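Local coordinates for protein potential RNA-dependent RNA polymerase (Human picobirnavirus, PDB 5I62) that copies viral RNA as an RNA-dependent RNA polymerase, adding ribonucleotides to a growing strand, probably in both transcription and genome replication, at residues A[159-171]-A[295-307]. Residues are numbered along the deposited sequence; the frame is centred on the assembly and turned at random.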
loop_
_atom_site.group_PDB
_atom_site.type_symbol
_atom_site.label_atom_id
_atom_site.label_comp_id
_atom_site.label_asym_id
_atom_site.label_seq_id
_atom_site.Cartn_x
_atom_site.Cartn_y
_atom_site.Cartn_z
ATOM N N PRO A 159 -18.301 21.945 7.649
ATOM C CA PRO A 159 -17.632 21.240 8.743
ATOM C C PRO A 159 -18.328 19.924 9.066
ATOM O O PRO A 159 -19.540 19.793 8.846
ATOM C CB PRO A 159 -17.735 22.230 9.908
ATOM C CG PRO A 159 -19.040 22.915 9.653
ATOM C CD PRO A 159 -19.080 23.096 8.148
ATOM N N CYS A 160 -17.566 18.951 9.553
ATOM C CA CYS A 160 -18.105 17.631 9.822
ATOM C C CYS A 160 -17.623 17.132 11.178
ATOM O O CYS A 160 -16.591 17.557 11.696
ATOM C CB CYS A 160 -17.747 16.619 8.713
ATOM S SG CYS A 160 -15.970 16.382 8.401
ATOM N N ASP A 161 -18.425 16.237 11.745
ATOM C CA ASP A 161 -18.166 15.578 13.016
ATOM C C ASP A 161 -18.561 14.128 12.814
ATOM O O ASP A 161 -19.675 13.865 12.352
ATOM C CB ASP A 161 -18.978 16.221 14.147
ATOM C CG ASP A 161 -18.734 15.565 15.503
ATOM O OD1 ASP A 161 -17.600 15.115 15.763
ATOM O OD2 ASP A 161 -19.685 15.503 16.309
ATOM N N VAL A 162 -17.649 13.191 13.096
ATOM C CA VAL A 162 -17.921 11.767 12.914
ATOM C C VAL A 162 -17.615 11.028 14.211
ATOM O O VAL A 162 -16.673 11.384 14.924
ATOM C CB VAL A 162 -17.123 11.168 11.722
ATOM C CG1 VAL A 162 -17.437 11.903 10.407
ATOM C CG2 VAL A 162 -15.607 11.205 11.994
ATOM N N TYR A 163 -18.417 10.010 14.523
ATOM C CA TYR A 163 -18.180 9.213 15.721
ATOM C C TYR A 163 -19.032 7.961 15.652
ATOM O O TYR A 163 -20.037 7.927 14.939
ATOM C CB TYR A 163 -18.481 9.996 17.013
ATOM C CG TYR A 163 -19.898 10.543 17.109
ATOM C CD1 TYR A 163 -20.197 11.820 16.643
ATOM C CD2 TYR A 163 -20.928 9.795 17.675
ATOM C CE1 TYR A 163 -21.483 12.343 16.741
ATOM C CE2 TYR A 163 -22.219 10.304 17.767
ATOM C CZ TYR A 163 -22.485 11.580 17.298
ATOM O OH TYR A 163 -23.762 12.094 17.393
ATOM N N MET A 164 -18.611 6.931 16.394
ATOM C CA MET A 164 -19.395 5.714 16.528
ATOM C C MET A 164 -20.453 5.892 17.606
ATOM O O MET A 164 -20.193 6.461 18.667
ATOM C CB MET A 164 -18.505 4.520 16.861
ATOM C CG MET A 164 -17.431 4.225 15.794
ATOM S SD MET A 164 -18.114 3.786 14.164
ATOM C CE MET A 164 -19.156 2.385 14.559
ATOM N N ASP A 165 -21.660 5.408 17.323
ATOM C CA ASP A 165 -22.752 5.373 18.293
ATOM C C ASP A 165 -23.238 3.933 18.307
ATOM O O ASP A 165 -24.071 3.546 17.491
ATOM C CB ASP A 165 -23.857 6.343 17.940
ATOM C CG ASP A 165 -24.967 6.371 18.986
ATOM O OD1 ASP A 165 -24.947 5.549 19.926
ATOM O OD2 ASP A 165 -25.875 7.207 18.855
ATOM N N GLY A 166 -22.702 3.134 19.227
ATOM C CA GLY A 166 -22.906 1.698 19.125
ATOM C C GLY A 166 -22.299 1.210 17.827
ATOM O O GLY A 166 -21.182 1.575 17.465
ATOM N N ARG A 167 -23.055 0.426 17.076
ATOM C CA ARG A 167 -22.504 -0.114 15.842
ATOM C C ARG A 167 -22.612 0.848 14.655
ATOM O O ARG A 167 -22.152 0.502 13.571
ATOM C CB ARG A 167 -23.183 -1.443 15.521
ATOM C CG ARG A 167 -24.610 -1.292 15.031
ATOM C CD ARG A 167 -25.343 -2.627 15.016
ATOM N NE ARG A 167 -26.584 -2.491 14.264
ATOM C CZ ARG A 167 -27.075 -3.413 13.444
ATOM N NH1 ARG A 167 -26.428 -4.559 13.267
ATOM N NH2 ARG A 167 -28.209 -3.177 12.800
ATOM N N TYR A 168 -23.169 2.045 14.840
ATOM C CA TYR A 168 -23.380 3.005 13.760
ATOM C C TYR A 168 -22.307 4.082 13.755
ATOM O O TYR A 168 -21.834 4.508 14.805
ATOM C CB TYR A 168 -24.751 3.677 13.870
ATOM C CG TYR A 168 -25.894 2.705 13.814
ATOM C CD1 TYR A 168 -26.317 2.177 12.597
ATOM C CD2 TYR A 168 -26.518 2.271 14.974
ATOM C CE1 TYR A 168 -27.364 1.262 12.534
ATOM C CE2 TYR A 168 -27.564 1.359 14.923
ATOM C CZ TYR A 168 -27.980 0.863 13.699
ATOM O OH TYR A 168 -29.014 -0.042 13.648
ATOM N N CYS A 169 -21.955 4.543 12.562
ATOM C CA CYS A 169 -21.054 5.672 12.391
ATOM C C CYS A 169 -21.908 6.904 12.104
ATOM O O CYS A 169 -22.515 7.003 11.037
ATOM C CB CYS A 169 -20.067 5.404 11.262
ATOM S SG CYS A 169 -18.952 6.790 10.887
ATOM N N VAL A 170 -21.976 7.828 13.053
ATOM C CA VAL A 170 -22.733 9.058 12.846
ATOM C C VAL A 170 -21.841 10.070 12.143
ATOM O O VAL A 170 -20.687 10.264 12.529
ATOM C CB VAL A 170 -23.260 9.605 14.179
ATOM C CG1 VAL A 170 -23.936 10.962 13.972
ATOM C CG2 VAL A 170 -24.218 8.595 14.828
ATOM N N MET A 171 -22.365 10.706 11.092
ATOM C CA MET A 171 -21.639 11.744 10.356
ATOM C C MET A 171 -22.520 12.983 10.260
ATOM O O MET A 171 -23.498 12.996 9.502
ATOM C CB MET A 171 -21.231 11.259 8.972
ATOM C CG MET A 171 -20.505 9.916 8.991
ATOM S SD MET A 171 -19.631 9.577 7.464
ATOM C CE MET A 171 -20.950 9.780 6.234
ATOM N N GLU A 295 -10.644 9.544 21.157
ATOM C CA GLU A 295 -11.816 8.835 21.655
ATOM C C GLU A 295 -12.882 8.677 20.578
ATOM O O GLU A 295 -13.607 7.679 20.575
ATOM C CB GLU A 295 -12.393 9.543 22.874
ATOM C CG GLU A 295 -11.451 9.552 24.081
ATOM C CD GLU A 295 -11.080 8.142 24.531
ATOM O OE1 GLU A 295 -11.981 7.268 24.588
ATOM O OE2 GLU A 295 -9.882 7.903 24.781
ATOM N N ARG A 296 -13.017 9.655 19.678
ATOM C CA ARG A 296 -14.136 9.709 18.737
ATOM C C ARG A 296 -13.804 9.208 17.344
ATOM O O ARG A 296 -14.619 8.520 16.737
ATOM C CB ARG A 296 -14.657 11.139 18.584
ATOM C CG ARG A 296 -15.628 11.611 19.624
ATOM C CD ARG A 296 -15.714 13.133 19.554
ATOM N NE ARG A 296 -16.841 13.617 18.768
ATOM C CZ ARG A 296 -18.098 13.591 19.195
ATOM N NH1 ARG A 296 -18.386 13.087 20.394
ATOM N NH2 ARG A 296 -19.065 14.063 18.434
ATOM N N VAL A 297 -12.657 9.597 16.802
ATOM C CA VAL A 297 -12.328 9.357 15.398
ATOM C C VAL A 297 -11.443 8.132 15.225
ATOM O O VAL A 297 -11.695 7.286 14.365
ATOM C CB VAL A 297 -11.648 10.606 14.790
ATOM C CG1 VAL A 297 -11.259 10.338 13.329
ATOM C CG2 VAL A 297 -12.535 11.837 14.925
ATOM N N PHE A 298 -10.356 8.059 15.995
ATOM C CA PHE A 298 -9.443 6.913 15.913
ATOM C C PHE A 298 -10.135 5.554 15.806
ATOM O O PHE A 298 -9.685 4.729 15.002
ATOM C CB PHE A 298 -8.491 6.920 17.120
ATOM C CG PHE A 298 -7.590 5.720 17.161
ATOM C CD1 PHE A 298 -6.424 5.698 16.410
ATOM C CD2 PHE A 298 -7.932 4.594 17.898
ATOM C CE1 PHE A 298 -5.603 4.582 16.410
ATOM C CE2 PHE A 298 -7.108 3.477 17.896
ATOM C CZ PHE A 298 -5.947 3.481 17.147
ATOM N N PRO A 299 -11.182 5.242 16.568
ATOM C CA PRO A 299 -11.734 3.876 16.491
ATOM C C PRO A 299 -12.523 3.583 15.226
ATOM O O PRO A 299 -12.816 2.409 14.989
ATOM C CB PRO A 299 -12.648 3.769 17.724
ATOM C CG PRO A 299 -12.821 5.136 18.231
ATOM C CD PRO A 299 -11.699 5.980 17.737
ATOM N N ILE A 300 -12.897 4.593 14.426
ATOM C CA ILE A 300 -13.870 4.361 13.349
ATOM C C ILE A 300 -13.329 3.393 12.309
ATOM O O ILE A 300 -14.067 2.553 11.780
ATOM C CB ILE A 300 -14.289 5.703 12.708
ATOM C CG1 ILE A 300 -15.112 6.521 13.700
ATOM C CG2 ILE A 300 -15.041 5.492 11.389
ATOM C CD1 ILE A 300 -15.276 7.957 13.268
ATOM N N LYS A 301 -12.036 3.491 11.988
ATOM C CA LYS A 301 -11.490 2.634 10.943
ATOM C C LYS A 301 -11.544 1.157 11.329
ATOM O O LYS A 301 -11.441 0.297 10.446
ATOM C CB LYS A 301 -10.058 3.055 10.610
ATOM C CG LYS A 301 -9.062 2.788 11.776
ATOM C CD LYS A 301 -7.630 3.229 11.453
ATOM C CE LYS A 301 -7.408 4.717 11.730
ATOM N NZ LYS A 301 -7.292 5.017 13.194
ATOM N N TYR A 302 -11.708 0.849 12.623
ATOM C CA TYR A 302 -11.801 -0.521 13.118
ATOM C C TYR A 302 -13.232 -0.967 13.397
ATOM O O TYR A 302 -13.443 -2.100 13.843
ATOM C CB TYR A 302 -10.960 -0.672 14.393
ATOM C CG TYR A 302 -9.521 -0.243 14.178
ATOM C CD1 TYR A 302 -8.696 -0.967 13.333
ATOM C CD2 TYR A 302 -9.001 0.901 14.792
ATOM C CE1 TYR A 302 -7.376 -0.576 13.101
ATOM C CE2 TYR A 302 -7.673 1.295 14.568
ATOM C CZ TYR A 302 -6.876 0.542 13.715
ATOM O OH TYR A 302 -5.559 0.882 13.465
ATOM N N ALA A 303 -14.221 -0.101 13.163
ATOM C CA ALA A 303 -15.606 -0.432 13.482
ATOM C C ALA A 303 -16.624 0.057 12.455
ATOM O O ALA A 303 -17.813 -0.219 12.626
ATOM C CB ALA A 303 -15.982 0.130 14.863
ATOM N N ILE A 304 -16.207 0.771 11.413
ATOM C CA ILE A 304 -17.172 1.407 10.498
ATOM C C ILE A 304 -17.983 0.337 9.778
ATOM O O ILE A 304 -17.429 -0.723 9.424
ATOM C CB ILE A 304 -16.441 2.327 9.496
ATOM C CG1 ILE A 304 -17.433 3.214 8.710
ATOM C CG2 ILE A 304 -15.539 1.514 8.553
ATOM C CD1 ILE A 304 -16.746 4.291 7.897
ATOM N N PRO A 305 -19.300 0.513 9.590
ATOM C CA PRO A 305 -20.068 -0.475 8.826
ATOM C C PRO A 305 -19.546 -0.568 7.400
ATOM O O PRO A 305 -18.855 0.325 6.911
ATOM C CB PRO A 305 -21.508 0.073 8.867
ATOM C CG PRO A 305 -21.533 0.961 10.111
ATOM C CD PRO A 305 -20.167 1.584 10.137
ATOM N N LEU A 306 -19.883 -1.672 6.735
ATOM C CA LEU A 306 -19.473 -1.927 5.356
ATOM C C LEU A 306 -20.687 -2.125 4.460
ATOM O O LEU A 306 -21.443 -3.081 4.649
ATOM C CB LEU A 306 -18.590 -3.170 5.273
ATOM C CG LEU A 306 -18.133 -3.557 3.871
ATOM C CD1 LEU A 306 -17.204 -2.488 3.245
ATOM C CD2 LEU A 306 -17.438 -4.918 3.924
ATOM N N ALA A 307 -20.837 -1.253 3.457
ATOM C CA ALA A 307 -21.856 -1.417 2.417
ATOM C C ALA A 307 -21.238 -2.259 1.302
ATOM O O ALA A 307 -20.379 -1.790 0.559
ATOM C CB ALA A 307 -22.333 -0.063 1.901
HETATM O O HOH W 1 -16.234 6.984 17.924
HETATM O O HOH W 2 -20.189 -1.506 13.395
#
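R296 reaches across to D161 and Y163 on the outer strand of a beta-hairpin. The hairpin, strands 160-165 and 168-173, turns through a type II' turn at D165-Y168. The segment 295-307 that packs on it links helix 288-296 to strand 306-309 within the viral RNA-dependent RNA polymerase fold. The hairpin and strand 306-309 belong to one mixed sheet, with strand 176-189 between 168-173 and 306-309.

The R296 chain bends at chi3 (97°), and its guanidinium lies nearly coplanar with the D161 carboxylate. R296 NH2 meets the syn lone pair of D161 OD2 at 2.6 Å, in a salt bridge. Weak bonds run from R296 NE and NH2 to D161 OD1. Y163 lies alongside R296, and Y163 CG sits over one face of the R296 guanidinium, off its centre. The planes are 43° apart, so this is no flat stack. At the backbone, a water accepts from M164 N and donates to R296 O.

V297 adds a looser apolar contact, CG2 to V162 CG2. I300 then packs its branches against three hairpin side chains. Its CD1 meets V162 CG2 at 3.5 Å, its CG1 meets M164 CG, and its CG2 faces C169 SG at 4.2 Å. V210 of helix 208-228 also touches I300. M164 curls at chi2 and chi3, which brings CE to A303 CB at 3.9 Å. A second water donates to both R167 O and A303 O, 2.8 Å from each. I304 CG1 approaches C169 CB. P305 closes the contact: its CD packs on C169 CB at 4.0 Å, and its CG lies 3.5 Å from R167 O.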